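Local coordinates for protein (R)-specific enoyl-CoA hydratase (Pseudomonas aeruginosa, PDB 5CPG) that catalyses the (R)-specific hydration of trans-2-enoyl-CoA to (3R)-hydroxyacyl-CoA, acting as a dimeric hotdog-fold hydratase of the MaoC family, at residues 5-10 with 139-144; 20-25 with 96-101; 40-45 with 55-60; 59-64 with 87-92; 74-79 with 133-138. One frame throughout, in Å; residues are numbered along the deposited sequence.

In the fold
Starting near the N terminus, residues 5-10 join 139-144 in interaction 1, which closes the longest loop; the other four contacts all nest inside it. In interaction 2, strand 16-22 pairs with the start of strand 98-109. Its loop encloses interaction 3, a short closure around helix 45-49, and interaction 4, which begins on the shared residues His59 and Gly60 and sets the start of helix 62-73 against the end of strand 81-89. Interaction 5 opens at 74-79, just past that helix, and closes on strand 127-136, so it crosses interactions 2 and 4. At the far end of the fold it touches interaction 1, where Ile6 N lies 2.8 Å from Pro76 O.

Interaction 1 (5-10 with 139-144)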
# COMPACT_ATOMS: atom_id res chain seq x y z
N ASN A 5 -14.70 -17.62 -0.46
CA ASN A 5 -13.46 -17.68 0.30
C ASN A 5 -13.01 -19.10 0.53
O ASN A 5 -13.65 -20.07 0.11
CB ASN A 5 -13.60 -16.95 1.64
CG ASN A 5 -14.59 -17.59 2.59
OD1 ASN A 5 -15.21 -18.61 2.29
ND2 ASN A 5 -14.75 -16.98 3.75
N ILE A 6 -11.84 -19.21 1.14
CA ILE A 6 -11.28 -20.46 1.62
C ILE A 6 -11.08 -20.32 3.14
O ILE A 6 -10.09 -19.70 3.59
CB ILE A 6 -9.96 -20.80 0.93
CG1 ILE A 6 -10.05 -20.65 -0.59
CG2 ILE A 6 -9.45 -22.21 1.34
CD1 ILE A 6 -11.04 -21.57 -1.25
N PRO A 7 -12.01 -20.86 3.93
CA PRO A 7 -11.95 -20.74 5.39
C PRO A 7 -10.76 -21.46 5.98
O PRO A 7 -10.15 -22.29 5.31
CB PRO A 7 -13.26 -21.40 5.87
CG PRO A 7 -14.12 -21.50 4.64
CD PRO A 7 -13.18 -21.66 3.50
N TYR A 8 -10.44 -21.13 7.23
CA TYR A 8 -9.28 -21.67 7.92
C TYR A 8 -9.17 -23.21 7.84
O TYR A 8 -8.10 -23.73 7.56
CB TYR A 8 -9.32 -21.22 9.38
CG TYR A 8 -8.13 -21.63 10.22
CD1 TYR A 8 -6.94 -20.90 10.20
CD2 TYR A 8 -8.21 -22.73 11.06
CE1 TYR A 8 -5.86 -21.26 11.01
CE2 TYR A 8 -7.14 -23.10 11.86
CZ TYR A 8 -5.98 -22.38 11.83
OH TYR A 8 -4.93 -22.75 12.63
N ALA A 9 -10.28 -23.91 8.03
CA ALA A 9 -10.25 -25.37 8.02
C ALA A 9 -9.85 -25.94 6.66
O ALA A 9 -9.22 -26.98 6.59
CB ALA A 9 -11.59 -25.91 8.43
N GLU A 10 -10.20 -25.23 5.58
CA GLU A 10 -9.87 -25.71 4.25
C GLU A 10 -8.47 -25.30 3.80
O GLU A 10 -7.89 -25.92 2.92
CB GLU A 10 -10.91 -25.20 3.24
CG GLU A 10 -12.33 -25.51 3.65
CD GLU A 10 -13.38 -25.01 2.67
OE1 GLU A 10 -13.03 -24.73 1.50
OE2 GLU A 10 -14.55 -24.88 3.10
N GLU A 139 -13.53 -17.88 9.51
CA GLU A 139 -14.00 -19.09 10.19
C GLU A 139 -14.99 -19.86 9.32
O GLU A 139 -14.93 -21.08 9.25
CB GLU A 139 -14.64 -18.74 11.53
CG GLU A 139 -15.23 -19.94 12.29
CD GLU A 139 -14.18 -20.88 12.87
OE1 GLU A 139 -13.62 -20.57 13.95
OE2 GLU A 139 -13.92 -21.94 12.26
N GLU A 140 -15.88 -19.15 8.63
CA GLU A 140 -16.96 -19.82 7.89
C GLU A 140 -16.88 -19.58 6.39
O GLU A 140 -16.27 -18.60 5.91
CB GLU A 140 -18.32 -19.35 8.40
CG GLU A 140 -18.66 -17.91 8.00
CD GLU A 140 -17.96 -16.85 8.86
OE1 GLU A 140 -17.14 -17.22 9.73
OE2 GLU A 140 -18.23 -15.65 8.64
N LYS A 141 -17.48 -20.49 5.63
CA LYS A 141 -17.47 -20.41 4.18
C LYS A 141 -18.35 -19.24 3.77
O LYS A 141 -19.38 -18.97 4.40
CB LYS A 141 -17.97 -21.70 3.55
CG LYS A 141 -17.79 -21.79 2.04
CD LYS A 141 -16.33 -21.91 1.64
CE LYS A 141 -16.17 -22.24 0.17
NZ LYS A 141 -14.73 -22.54 -0.15
N LEU A 142 -17.92 -18.54 2.72
CA LEU A 142 -18.53 -17.28 2.34
C LEU A 142 -18.53 -17.10 0.85
O LEU A 142 -17.59 -17.50 0.16
CB LEU A 142 -17.79 -16.12 2.99
CG LEU A 142 -18.34 -15.55 4.27
CD1 LEU A 142 -17.26 -14.70 4.90
CD2 LEU A 142 -19.55 -14.73 3.93
N SER A 143 -19.61 -16.51 0.35
CA SER A 143 -19.72 -16.16 -1.06
C SER A 143 -20.19 -14.69 -1.11
O SER A 143 -21.20 -14.32 -0.50
CB SER A 143 -20.68 -17.10 -1.79
OG SER A 143 -20.40 -17.16 -3.18
N VAL A 144 -19.43 -13.85 -1.79
CA VAL A 144 -19.68 -12.42 -1.70
C VAL A 144 -19.61 -11.81 -3.10
O VAL A 144 -18.75 -12.16 -3.90
CB VAL A 144 -18.63 -11.75 -0.78
CG1 VAL A 144 -18.80 -10.23 -0.77
CG2 VAL A 144 -18.73 -12.32 0.64
O HOH W 1 -12.73 -22.60 9.31
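Asn5 grips Leu142 through both its backbone and its side chain. Its N donates to Leu142 O (3.0 Å), carrying on the backbone pairing of strands 3-4 and 143-144. With CG turned between its own N and carbonyl carbon (chi1 65°), the amide lies back against residues 140-142. There OD1 accepts from Leu142 N at 2.7 Å, the donor standing 43° above the carbonyl plane. ND2 makes a better aligned bond to Glu140 O (3.1 Å), each group lying close to the plane of the other, and ND2 also donates to Pro78 O. The backbone O of Asn5 accepts from the ammonium group of Lys141, with NZ 2.7 Å away. Ile6 adds little beyond its CD1 methyl beside that ammonium. Pro7 then sets CG against the Lys141 backbone, 3.6 Å from Lys141 CA, and CD against the side chain, 3.7 Å from Lys141 CD. After Tyr8, whose ring leads off to Lys108 for a cation-pi contact, one water links the two segments: it accepts from Ala9 N and donates to Glu139 O, the latter at 2.7 Å. Glu10, whose N bonds back to Pro7 O in a turn, extends its carboxylate across the lysine and meets it through the syn side of OE1, 3.2 Å from NZ, in a salt bridge. Lys141 thus gives its ammonium both a carbonyl and a carboxylate, while the Asn5 amide serves as a backbone mimic; four hydrogen bonds and a salt bridge join the N-terminal loop to the chain leaving strand 127-136, with Pro7 as the main apolar piece.

Interaction 2 (20-25 with 96-101); sequences TSSIAE and GDDLKV
Ile23 leans across to residues 97 and 99, beginning with CB, which rests 3.4 Å from Asp97 O. CG1, set anti to the carbonyl carbon (chi1 -51°), stays close to the same oxygen, and from there the chain turns so that CD1 meets Leu99 CD1 at 3.7 Å and also touches Leu99 CG. The other branch, CG2, heads away to Ala58. Beneath this side chain the backbone is clamped on both sides of the residue: Ile23 N donates to Asp97 O (2.9 Å), and Ile23 O accepts from Gly96 N (2.9 Å). These bonds prolong an antiparallel ladder between strands 16-22 and 98-109, neighbours in the curved sheet of the hotdog fold, of which 16-22 is an outermost strand within the chain. Ser21 and Leu99 form its hydrogen-bonded pair, with Leu99 N nearly in line with Ser21 O at 2.8 Å. Their side chains share a face of the sheet, and Ser21 lies against Leu66 of helix 62-73, the helix that this sheet wraps. The non-hydrogen-bonded pairs present the opposite face. There Asp98 OD1 approaches Ser22 CB to 3.1 Å. The carboxylate of Asp97, in contrast, turns away from Ile23 to bond with Lys94 N and the Gln123 side-chain amide. Two residues back along strand 16-22 from Ser22, the methyl CG2 of Thr20 lies 4.0 Å from Lys100 CB, crossing the root of a lysine that then runs off from the strand pair.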
# COMPACT_ATOMS: atom_id res chain seq x y z
N THR A 20 -2.90 -11.16 -10.79
CA THR A 20 -2.01 -10.50 -11.74
C THR A 20 -2.53 -9.11 -12.07
O THR A 20 -3.73 -8.87 -12.01
CB THR A 20 -1.89 -11.27 -13.05
OG1 THR A 20 -3.22 -11.42 -13.58
CG2 THR A 20 -1.20 -12.61 -12.86
N SER A 21 -1.62 -8.22 -12.44
CA SER A 21 -2.02 -6.85 -12.73
C SER A 21 -1.05 -6.22 -13.71
O SER A 21 0.16 -6.38 -13.60
CB SER A 21 -2.10 -6.02 -11.46
OG SER A 21 -2.55 -4.70 -11.75
N SER A 22 -1.57 -5.48 -14.68
CA SER A 22 -0.68 -4.78 -15.58
C SER A 22 -0.33 -3.43 -14.96
O SER A 22 -1.14 -2.88 -14.25
CB SER A 22 -1.35 -4.59 -16.93
OG SER A 22 -2.61 -3.97 -16.73
N ILE A 23 0.86 -2.92 -15.22
CA ILE A 23 1.25 -1.61 -14.72
C ILE A 23 1.08 -0.54 -15.81
O ILE A 23 1.97 -0.27 -16.61
CB ILE A 23 2.70 -1.60 -14.23
CG1 ILE A 23 2.92 -2.77 -13.27
CG2 ILE A 23 3.00 -0.28 -13.52
CD1 ILE A 23 1.99 -2.75 -12.10
N ALA A 24 -0.08 0.08 -15.80
CA ALA A 24 -0.41 1.03 -16.85
C ALA A 24 -0.36 2.43 -16.28
O ALA A 24 -0.23 2.63 -15.08
CB ALA A 24 -1.82 0.72 -17.41
N GLU A 25 -0.46 3.41 -17.15
CA GLU A 25 -0.39 4.80 -16.72
C GLU A 25 -1.44 5.08 -15.64
O GLU A 25 -1.23 5.80 -14.70
CB GLU A 25 -0.62 5.72 -17.93
CG GLU A 25 -0.61 7.19 -17.54
CD GLU A 25 -0.82 8.15 -18.69
OE1 GLU A 25 -1.81 7.96 -19.42
OE2 GLU A 25 -0.01 9.11 -18.81
N GLY A 96 4.51 -0.21 -17.94
CA GLY A 96 4.53 -1.28 -18.93
C GLY A 96 5.00 -2.65 -18.48
O GLY A 96 5.08 -3.58 -19.28
N ASP A 97 5.33 -2.79 -17.20
CA ASP A 97 5.60 -4.11 -16.64
C ASP A 97 4.28 -4.81 -16.34
O ASP A 97 3.25 -4.16 -16.32
CB ASP A 97 6.43 -3.99 -15.35
CG ASP A 97 7.88 -3.66 -15.61
OD1 ASP A 97 8.31 -3.69 -16.78
OD2 ASP A 97 8.63 -3.36 -14.66
N ASP A 98 4.30 -6.14 -16.12
CA ASP A 98 3.11 -6.87 -15.66
C ASP A 98 3.52 -7.61 -14.42
O ASP A 98 4.56 -8.23 -14.42
CB ASP A 98 2.60 -7.88 -16.69
CG ASP A 98 1.88 -7.23 -17.85
OD1 ASP A 98 0.70 -6.85 -17.67
OD2 ASP A 98 2.48 -7.16 -18.95
N LEU A 99 2.71 -7.53 -13.38
CA LEU A 99 3.12 -8.17 -12.13
C LEU A 99 2.24 -9.35 -11.81
O LEU A 99 1.05 -9.36 -12.08
CB LEU A 99 3.06 -7.16 -10.96
CG LEU A 99 3.91 -5.94 -11.14
CD1 LEU A 99 3.78 -5.06 -9.88
CD2 LEU A 99 5.36 -6.32 -11.38
N LYS A 100 2.84 -10.35 -11.18
CA LYS A 100 2.11 -11.49 -10.67
C LYS A 100 2.38 -11.62 -9.17
O LYS A 100 3.55 -11.75 -8.77
CB LYS A 100 2.54 -12.77 -11.39
CG LYS A 100 1.94 -14.03 -10.80
CD LYS A 100 2.49 -15.26 -11.50
CE LYS A 100 4.04 -15.19 -11.55
NZ LYS A 100 4.70 -16.36 -12.24
N VAL A 101 1.33 -11.50 -8.38
CA VAL A 101 1.40 -11.77 -6.95
C VAL A 101 1.24 -13.26 -6.74
O VAL A 101 0.30 -13.88 -7.28
CB VAL A 101 0.32 -11.03 -6.15
CG1 VAL A 101 0.33 -11.50 -4.71
CG2 VAL A 101 0.53 -9.51 -6.25

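Interaction 3 (40-45 with 55-60); sequences PVHLDA and ERIAHG
His42 and His59 stack across this contact. His42 belongs to a segment whose sequence is consistent with the hydratase 2 motif, named after the hydratase 2 enzymes, whereas His59 comes from the loop before helix 62-73. The rings are face to face, centroids 3.8 Å apart and planes at 24°; His59 CD2 lies over the rim of His42, and His42 CG over the rim of His59. Val41 CG1 covers the opposite face of His42, over its centre, so the imidazole is held between a methyl and a ring. Three hydrogen bonds fix the segments. With CG beside its own backbone N (chi1 -51°), His42 brings ND1 to Ile57 O at 2.7 Å; the bond is almost straight and lies in the ring plane, though the donor stands 45° above the carbonyl plane, and it sets the rotation of the imidazole. Ile57 N returns a bond to Val41 O (3.2 Å). Arg56 NH1 reaches Leu43 O, also at 3.2 Å, while the same nitrogen forms a salt bridge with Glu25. His59 is steadied from outside by a bond from NE2 to Asp37 O, and Asp44 caps helix 45-49 through OD1 and Tyr47 N. The apolar contact is Val41 CG1 on Ile57 CG1, at 4.1 Å. Separately, the Ala45 methyl packs on one face of the Arg56 guanidinium. The contact also buries His42 O, which has no polar partner in the model; its neighbour across the segments is the carbon Arg56 CD, 3.8 Å away.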
# COMPACT_ATOMS: atom_id res chain seq x y z
N PRO A 40 7.46 13.31 -9.43
CA PRO A 40 7.18 13.37 -10.87
C PRO A 40 7.69 12.16 -11.65
O PRO A 40 7.23 11.93 -12.78
CB PRO A 40 7.88 14.67 -11.31
CG PRO A 40 8.92 14.92 -10.23
CD PRO A 40 8.23 14.47 -8.95
N VAL A 41 8.57 11.34 -11.07
CA VAL A 41 9.04 10.17 -11.81
C VAL A 41 7.91 9.15 -11.98
O VAL A 41 8.00 8.26 -12.84
CB VAL A 41 10.24 9.51 -11.12
CG1 VAL A 41 9.75 8.67 -9.89
CG2 VAL A 41 11.00 8.65 -12.09
N HIS A 42 6.85 9.27 -11.16
CA HIS A 42 5.68 8.41 -11.31
C HIS A 42 4.59 8.98 -12.21
O HIS A 42 3.68 8.26 -12.63
CB HIS A 42 5.06 8.14 -9.94
CG HIS A 42 6.03 7.65 -8.92
ND1 HIS A 42 6.75 6.49 -9.07
CD2 HIS A 42 6.42 8.19 -7.74
CE1 HIS A 42 7.54 6.32 -8.02
NE2 HIS A 42 7.35 7.34 -7.20
N LEU A 43 4.66 10.27 -12.54
CA LEU A 43 3.55 10.94 -13.18
C LEU A 43 3.86 11.68 -14.47
O LEU A 43 3.03 11.70 -15.36
CB LEU A 43 2.91 11.95 -12.21
CG LEU A 43 2.16 11.29 -11.03
CD1 LEU A 43 1.70 12.32 -10.00
CD2 LEU A 43 0.96 10.48 -11.53
N ASP A 44 5.02 12.30 -14.54
CA ASP A 44 5.41 13.26 -15.59
C ASP A 44 6.36 12.60 -16.57
O ASP A 44 7.49 12.34 -16.23
CB ASP A 44 6.06 14.50 -14.93
CG ASP A 44 6.35 15.63 -15.92
OD1 ASP A 44 6.68 15.36 -17.08
OD2 ASP A 44 6.29 16.81 -15.51
N ALA A 45 5.88 12.29 -17.78
CA ALA A 45 6.69 11.54 -18.72
C ALA A 45 7.93 12.35 -19.16
O ALA A 45 9.02 11.82 -19.30
CB ALA A 45 5.85 11.14 -19.95
N GLU A 55 11.86 6.53 -18.33
CA GLU A 55 10.43 6.45 -18.44
C GLU A 55 9.88 6.41 -17.02
O GLU A 55 10.65 6.28 -16.06
CB GLU A 55 9.98 5.19 -19.21
CG GLU A 55 10.46 3.95 -18.46
CD GLU A 55 10.17 2.63 -19.19
OE1 GLU A 55 9.67 2.65 -20.33
OE2 GLU A 55 10.46 1.56 -18.61
N ARG A 56 8.56 6.53 -16.88
CA ARG A 56 7.98 6.56 -15.54
C ARG A 56 8.06 5.19 -14.86
O ARG A 56 8.07 4.15 -15.51
CB ARG A 56 6.55 7.06 -15.60
CG ARG A 56 6.41 8.58 -15.82
CD ARG A 56 4.98 8.94 -16.15
NE ARG A 56 4.61 8.43 -17.47
CZ ARG A 56 3.43 8.62 -18.01
NH1 ARG A 56 2.49 9.28 -17.35
NH2 ARG A 56 3.17 8.12 -19.22
N ILE A 57 8.09 5.19 -13.54
CA ILE A 57 8.13 3.94 -12.78
C ILE A 57 6.99 3.94 -11.74
O ILE A 57 6.49 5.00 -11.36
CB ILE A 57 9.49 3.72 -12.06
CG1 ILE A 57 9.70 4.75 -10.95
CG2 ILE A 57 10.66 3.83 -13.04
CD1 ILE A 57 10.96 4.51 -10.15
N ALA A 58 6.63 2.76 -11.27
CA ALA A 58 5.52 2.63 -10.31
C ALA A 58 6.02 2.95 -8.92
O ALA A 58 7.22 2.82 -8.64
CB ALA A 58 4.94 1.21 -10.35
N HIS A 59 5.11 3.36 -8.06
CA HIS A 59 5.44 3.48 -6.64
C HIS A 59 5.74 2.11 -6.08
O HIS A 59 5.02 1.15 -6.35
CB HIS A 59 4.26 4.10 -5.89
CG HIS A 59 3.75 5.38 -6.50
ND1 HIS A 59 2.95 5.41 -7.61
CD2 HIS A 59 3.88 6.66 -6.08
CE1 HIS A 59 2.61 6.67 -7.87
NE2 HIS A 59 3.16 7.45 -6.95
N GLY A 60 6.78 2.01 -5.26
CA GLY A 60 7.10 0.71 -4.69
C GLY A 60 5.93 0.09 -3.96
O GLY A 60 5.71 -1.12 -4.07

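Interaction 4 (59-64 with 87-92); sequences HGMLSG and LRFTRP
Met61 curls back to touch Leu87 and Phe89. Its first bond sends CG away from the backbone N (chi1 -174°), but the next two torsions, 58° and 73°, both fold the chain, bringing the sulfur and methyl round to face the strand. SD lies 3.8 Å from Leu87 CD1, the two side chains crossing at about a right angle, and CE comes to the edge of the Phe89 ring, 4.0 Å from CZ. Leu87 CD1 also lies 4.0 Å from Gly64 CA, where the glycine lets the first turn of helix 62-73 come close. Leu87 and Phe89, two apart on the strand, both point to the helix start; in each, CG lies beside the backbone N. Phe89 CE1 meets Gly60 O obliquely at 3.3 Å. Here, within the hotdog fold, the start of the central helix packs on the edge strand beside the second subunit. Tyr82 of that subunit meets both Met61 and the Phe89 ring, and Leu87 and Arg88 pair with one of its strands, continuing the sheet across the dimer. The side-chain contacts here are apolar, so the fit between helix start and strand rests on dispersion and shape, with Gly60 O as the polar atom against the ring.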
# COMPACT_ATOMS: atom_id res chain seq x y z
N HIS A 59 5.11 3.36 -8.06
CA HIS A 59 5.44 3.48 -6.64
C HIS A 59 5.74 2.11 -6.08
O HIS A 59 5.02 1.15 -6.35
CB HIS A 59 4.26 4.10 -5.89
CG HIS A 59 3.75 5.38 -6.50
ND1 HIS A 59 2.95 5.41 -7.61
CD2 HIS A 59 3.88 6.66 -6.08
CE1 HIS A 59 2.61 6.67 -7.87
NE2 HIS A 59 3.16 7.45 -6.95
N GLY A 60 6.78 2.01 -5.26
CA GLY A 60 7.10 0.71 -4.69
C GLY A 60 5.93 0.09 -3.96
O GLY A 60 5.71 -1.12 -4.07
N MET A 61 5.18 0.91 -3.23
CA MET A 61 4.09 0.40 -2.42
C MET A 61 2.85 -0.03 -3.22
O MET A 61 1.93 -0.57 -2.64
CB MET A 61 3.71 1.46 -1.38
CG MET A 61 2.68 1.08 -0.33
SD MET A 61 3.15 -0.35 0.64
CE MET A 61 4.43 0.37 1.67
N LEU A 62 2.84 0.22 -4.54
CA LEU A 62 1.79 -0.36 -5.39
C LEU A 62 1.77 -1.90 -5.19
O LEU A 62 0.70 -2.51 -5.14
CB LEU A 62 1.99 0.01 -6.87
CG LEU A 62 0.98 -0.60 -7.87
CD1 LEU A 62 -0.43 -0.14 -7.57
CD2 LEU A 62 1.37 -0.27 -9.30
N SER A 63 2.93 -2.53 -5.01
CA SER A 63 2.90 -3.96 -4.77
C SER A 63 2.22 -4.34 -3.46
O SER A 63 1.62 -5.41 -3.39
CB SER A 63 4.31 -4.55 -4.78
OG SER A 63 4.82 -4.55 -6.10
N GLY A 64 2.33 -3.49 -2.42
CA GLY A 64 1.64 -3.79 -1.17
C GLY A 64 0.14 -3.74 -1.41
O GLY A 64 -0.59 -4.53 -0.90
N LEU A 87 7.27 -6.19 3.84
CA LEU A 87 7.61 -6.03 2.43
C LEU A 87 9.09 -5.74 2.28
O LEU A 87 9.66 -4.88 2.96
CB LEU A 87 6.81 -4.86 1.81
CG LEU A 87 5.30 -5.06 1.85
CD1 LEU A 87 4.60 -3.71 1.56
CD2 LEU A 87 4.87 -6.06 0.78
N ARG A 88 9.72 -6.44 1.34
CA ARG A 88 11.08 -6.02 0.96
C ARG A 88 11.01 -5.71 -0.52
O ARG A 88 10.55 -6.54 -1.31
CB ARG A 88 12.08 -7.11 1.28
CG ARG A 88 12.12 -7.44 2.77
CD ARG A 88 12.93 -8.69 3.12
NE ARG A 88 12.29 -9.96 2.76
CZ ARG A 88 11.38 -10.60 3.51
NH1 ARG A 88 10.93 -10.08 4.66
NH2 ARG A 88 10.89 -11.75 3.11
N PHE A 89 11.47 -4.53 -0.90
CA PHE A 89 11.39 -4.04 -2.29
C PHE A 89 12.72 -4.35 -2.99
O PHE A 89 13.75 -3.74 -2.71
CB PHE A 89 11.07 -2.55 -2.33
CG PHE A 89 9.83 -2.17 -1.56
CD1 PHE A 89 8.56 -2.38 -2.10
CD2 PHE A 89 9.93 -1.59 -0.30
CE1 PHE A 89 7.42 -2.06 -1.39
CE2 PHE A 89 8.81 -1.23 0.41
CZ PHE A 89 7.55 -1.47 -0.10
N THR A 90 12.67 -5.33 -3.88
CA THR A 90 13.88 -5.94 -4.44
C THR A 90 14.30 -5.31 -5.74
O THR A 90 15.48 -5.04 -5.96
CB THR A 90 13.64 -7.42 -4.66
OG1 THR A 90 13.13 -7.97 -3.46
CG2 THR A 90 15.00 -8.13 -4.99
N ARG A 91 13.31 -5.03 -6.56
CA ARG A 91 13.55 -4.45 -7.89
C ARG A 91 12.50 -3.39 -8.19
O ARG A 91 11.36 -3.53 -7.78
CB ARG A 91 13.50 -5.54 -8.98
CG ARG A 91 14.65 -6.56 -8.92
CD ARG A 91 14.47 -7.69 -9.92
NE ARG A 91 15.65 -8.58 -9.97
CZ ARG A 91 15.85 -9.60 -9.14
NH1 ARG A 91 14.96 -9.86 -8.18
NH2 ARG A 91 16.94 -10.36 -9.26
N PRO A 92 12.86 -2.37 -8.96
CA PRO A 92 11.85 -1.40 -9.37
C PRO A 92 10.85 -1.98 -10.38
O PRO A 92 11.11 -2.99 -11.06
CB PRO A 92 12.67 -0.30 -10.04
CG PRO A 92 13.88 -1.00 -10.51
CD PRO A 92 14.19 -2.05 -9.53

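Interaction 5 (74-79 with 133-138); sequences VLPGPG and AEIMAP
The Pro76 ring is the main bump of residues 74-79, and it presses into a hollow formed by Ile135, Ala137 and Pro138. Its leading corner is CG, which points at the floor of the hollow, Ala137 CB, 4.0 Å away. Ile135 CD1 and Pro138 CD make the walls. On one flank Pro76 CD presses on Ile135 CD1, tip to tip at 3.4 Å, closer than usual van der Waals contact. The isoleucine reaches out to it because CG1 stands between its backbone N and carbonyl carbon (chi1 60°) and the chain is then extended. On the other flank Pro138 CD lies 3.6 Å from Pro76 CB. The peptide bond before Pro76 is cis, a kink that turns the chain as it leaves helix 62-73. Across the contact the roles reverse: the Pro138 ring is the bump, nestled in the curve of residues 76-79. Its CG sits 3.3 Å from Pro78 O and 3.7 Å from Gly79 C, with Gly77 O a little further off. Gly77 and Gly79 both have positive phi (93° and 100°), and these bends wrap the loop round the ring. Every contact across the two segments is of this van der Waals kind; polar ties of the loop run to the N-terminal loop instead. Ile71 of the helix lies against both Pro76 and Ile135, joining the packing. The loop leading out of the central helix is thereby seated on the end of strand 127-136, an arrangement belonging to the hotdog fold, in which an antiparallel sheet wraps round one long helix.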
# COMPACT_ATOMS: atom_id res chain seq x y z
N VAL A 74 -8.76 -13.36 -3.09
CA VAL A 74 -8.43 -14.67 -3.70
C VAL A 74 -8.11 -15.69 -2.62
O VAL A 74 -8.80 -16.70 -2.53
CB VAL A 74 -7.25 -14.59 -4.68
CG1 VAL A 74 -6.99 -15.97 -5.29
CG2 VAL A 74 -7.56 -13.59 -5.80
N LEU A 75 -7.09 -15.44 -1.78
CA LEU A 75 -6.71 -16.43 -0.77
C LEU A 75 -6.23 -15.78 0.54
O LEU A 75 -5.17 -15.14 0.56
CB LEU A 75 -5.61 -17.34 -1.32
CG LEU A 75 -5.10 -18.49 -0.43
CD1 LEU A 75 -6.15 -19.60 -0.36
CD2 LEU A 75 -3.71 -19.08 -0.83
N PRO A 76 -6.97 -15.98 1.64
CA PRO A 76 -8.21 -16.77 1.73
C PRO A 76 -9.46 -16.09 1.19
O PRO A 76 -10.49 -16.72 1.06
CB PRO A 76 -8.37 -17.01 3.26
CG PRO A 76 -7.06 -16.59 3.86
CD PRO A 76 -6.56 -15.50 2.96
N GLY A 77 -9.40 -14.79 0.90
CA GLY A 77 -10.54 -14.14 0.31
C GLY A 77 -11.48 -13.50 1.30
O GLY A 77 -11.09 -13.16 2.42
N PRO A 78 -12.75 -13.30 0.90
CA PRO A 78 -13.67 -12.57 1.79
C PRO A 78 -13.77 -13.09 3.23
O PRO A 78 -13.85 -14.29 3.45
CB PRO A 78 -15.01 -12.71 1.07
CG PRO A 78 -14.63 -12.75 -0.36
CD PRO A 78 -13.33 -13.53 -0.43
N GLY A 79 -13.75 -12.17 4.21
CA GLY A 79 -13.80 -12.52 5.61
C GLY A 79 -12.45 -12.52 6.33
O GLY A 79 -12.39 -12.69 7.51
N ALA A 133 2.69 -12.01 5.14
CA ALA A 133 1.53 -11.42 5.80
C ALA A 133 1.12 -12.25 7.01
O ALA A 133 1.28 -13.47 7.01
CB ALA A 133 0.37 -11.35 4.83
N GLU A 134 0.56 -11.60 8.03
CA GLU A 134 -0.10 -12.33 9.10
C GLU A 134 -1.56 -11.93 8.99
O GLU A 134 -1.89 -10.74 8.90
CB GLU A 134 0.48 -11.97 10.49
CG GLU A 134 -0.19 -12.78 11.65
CD GLU A 134 0.21 -12.28 13.08
OE1 GLU A 134 1.15 -11.44 13.22
OE2 GLU A 134 -0.42 -12.71 14.07
N ILE A 135 -2.43 -12.92 8.93
CA ILE A 135 -3.87 -12.69 8.82
C ILE A 135 -4.64 -13.57 9.79
O ILE A 135 -4.13 -14.56 10.29
CB ILE A 135 -4.36 -12.97 7.37
CG1 ILE A 135 -4.07 -14.43 7.02
CG2 ILE A 135 -3.66 -11.96 6.39
CD1 ILE A 135 -4.54 -14.89 5.63
N MET A 136 -5.90 -13.20 10.02
CA MET A 136 -6.87 -14.13 10.60
C MET A 136 -7.77 -14.59 9.49
O MET A 136 -8.48 -13.80 8.86
CB MET A 136 -7.66 -13.45 11.73
CG MET A 136 -8.65 -14.41 12.41
SD MET A 136 -9.37 -13.63 13.85
CE MET A 136 -7.89 -12.99 14.58
N ALA A 137 -7.74 -15.89 9.20
CA ALA A 137 -8.51 -16.39 8.08
C ALA A 137 -9.96 -16.51 8.50
O ALA A 137 -10.26 -16.55 9.70
CB ALA A 137 -7.95 -17.78 7.62
N PRO A 138 -10.87 -16.58 7.53
CA PRO A 138 -12.31 -16.63 7.83
C PRO A 138 -12.65 -17.93 8.52
O PRO A 138 -12.07 -18.95 8.16
CB PRO A 138 -12.97 -16.57 6.44
CG PRO A 138 -11.93 -16.06 5.52
CD PRO A 138 -10.61 -16.52 6.08